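Local atomic coordinates of 223aa long hypothetical arylmalonate decarboxylase (Sulfolobus tokodaii, PDB entry 2DGD), a protein that forms an octamer and is of unknown function but probably acts as a lyase, like the related arylmalonate decarboxylases. Residues A14-G18 / G147-S151. Residues are numbered along the deposited sequence; the frame is centred on the assembly and turned at random.
Sequences ANNAG and GIDIS
The loop 14-18 runs past one face of the short helix 147-151, with the CA atoms of Asn-15 and Ile-148 5.4 Å apart. Ser-151 carries the polar part of the contact. Its OG accepts the backbone N-H of Ala-17 in a nearly straight bond, N to OG 2.8 Å at 165°. The same OG donates to the carbonyl O of Gly-147, one turn back in the helix, at 3.0 Å, approaching from above the carbonyl plane; that oxygen also takes the helical bond from Ser-151 N. A weak hydrogen bond between OG and Ala-181 O links the helix to a third loop. With OG beside its own backbone N (chi1 -64°), the hydroxyl folds back over the helix turn and still meets the loop. Just beside this bond the CB atoms of Ala-17 and Ser-151 touch at 3.7 Å. Asn-15 points its CB toward the helix, and its carbonyl O sits beside the first turn, 3.6 Å from Ile-148 N, without a hydrogen bond. Ile-148 swings CG1 roughly anti to its backbone N (chi1 -151°) and then bends, packing methyl CD1 on Asn-15 O at 3.7 Å and, more loosely, on Ala-17 CB. Asn-16 turns its CB away; its OD1 accepts the N-H of Met-19 and, in a weak Asx turn leading into helix 19-26, that of Gly-18, while ND2 bonds weakly to Thr-180 O. Ala-14, Asn-15 and Ile-148 pack on Leu-62, Glu-65 and Val-66 of a neighbouring subunit, respectively. The contact bridges the two parallel-sheet halves of the fold, between which the active-site cleft of the Asp/Glu racemase superfamily probably lies, joining the loop after strand 6-13 to the helix after strand 135-141.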
loop_
_atom_site.group_PDB
_atom_site.type_symbol
_atom_site.label_atom_id
_atom_site.label_comp_id
_atom_site.label_asym_id
_atom_site.label_seq_id
_atom_site.Cartn_x
_atom_site.Cartn_y
_atom_site.Cartn_z
ATOM N N ALA A 14 -7.289 -23.864 -31.618
ATOM C CA ALA A 14 -5.870 -23.587 -31.747
ATOM C C ALA A 14 -5.495 -22.114 -31.721
ATOM O O ALA A 14 -4.581 -21.714 -31.004
ATOM C CB ALA A 14 -5.329 -24.232 -33.027
ATOM N N ASN A 15 -6.204 -21.305 -32.494
ATOM C CA ASN A 15 -5.881 -19.890 -32.586
ATOM C C ASN A 15 -6.570 -18.931 -31.629
ATOM O O ASN A 15 -6.596 -17.730 -31.868
ATOM C CB ASN A 15 -6.084 -19.431 -34.024
ATOM C CG ASN A 15 -5.193 -20.177 -34.989
ATOM O OD1 ASN A 15 -3.977 -20.240 -34.800
ATOM N ND2 ASN A 15 -5.787 -20.755 -36.026
ATOM N N ASN A 16 -7.121 -19.452 -30.542
ATOM C CA ASN A 16 -7.768 -18.600 -29.559
ATOM C C ASN A 16 -6.681 -18.123 -28.597
ATOM O O ASN A 16 -6.091 -18.929 -27.878
ATOM C CB ASN A 16 -8.828 -19.385 -28.787
ATOM C CG ASN A 16 -9.532 -18.538 -27.742
ATOM O OD1 ASN A 16 -8.893 -17.857 -26.940
ATOM N ND2 ASN A 16 -10.858 -18.584 -27.743
ATOM N N ALA A 17 -6.413 -16.823 -28.574
ATOM C CA ALA A 17 -5.380 -16.307 -27.687
ATOM C C ALA A 17 -5.924 -15.410 -26.584
ATOM O O ALA A 17 -5.158 -14.821 -25.826
ATOM C CB ALA A 17 -4.331 -15.553 -28.492
ATOM N N GLY A 18 -7.243 -15.322 -26.478
ATOM C CA GLY A 18 -7.822 -14.470 -25.460
ATOM C C GLY A 18 -8.437 -15.151 -24.253
ATOM O O GLY A 18 -8.405 -14.605 -23.150
ATOM N N GLY A 147 -9.466 -16.003 -36.018
ATOM C CA GLY A 147 -9.436 -16.010 -34.568
ATOM C C GLY A 147 -8.282 -15.246 -33.949
ATOM O O GLY A 147 -8.460 -14.570 -32.939
ATOM N N ILE A 148 -7.097 -15.345 -34.540
ATOM C CA ILE A 148 -5.946 -14.638 -33.999
ATOM C C ILE A 148 -6.197 -13.131 -34.072
ATOM O O ILE A 148 -5.833 -12.380 -33.169
ATOM C CB ILE A 148 -4.658 -15.002 -34.768
ATOM C CG1 ILE A 148 -3.466 -14.890 -33.834
ATOM C CG2 ILE A 148 -4.455 -14.093 -35.941
ATOM C CD1 ILE A 148 -3.485 -15.930 -32.743
ATOM N N ASP A 149 -6.843 -12.701 -35.151
ATOM C CA ASP A 149 -7.160 -11.296 -35.346
ATOM C C ASP A 149 -8.158 -10.889 -34.266
ATOM O O ASP A 149 -8.031 -9.829 -33.651
ATOM C CB ASP A 149 -7.768 -11.085 -36.736
ATOM C CG ASP A 149 -8.113 -9.632 -37.013
ATOM O OD1 ASP A 149 -8.889 -9.373 -37.958
ATOM O OD2 ASP A 149 -7.608 -8.748 -36.292
ATOM N N ILE A 150 -9.150 -11.742 -34.039
ATOM C CA ILE A 150 -10.158 -11.478 -33.026
ATOM C C ILE A 150 -9.502 -11.348 -31.659
ATOM O O ILE A 150 -9.800 -10.417 -30.910
ATOM C CB ILE A 150 -11.201 -12.609 -32.989
ATOM C CG1 ILE A 150 -11.947 -12.646 -34.327
ATOM C CG2 ILE A 150 -12.167 -12.406 -31.832
ATOM C CD1 ILE A 150 -12.948 -13.754 -34.448
ATOM N N SER A 151 -8.600 -12.274 -31.349
ATOM C CA SER A 151 -7.891 -12.277 -30.073
ATOM C C SER A 151 -7.091 -11.000 -29.859
ATOM O O SER A 151 -6.952 -10.524 -28.728
ATOM C CB SER A 151 -6.937 -13.471 -29.995
ATOM O OG SER A 151 -7.633 -14.703 -30.008
#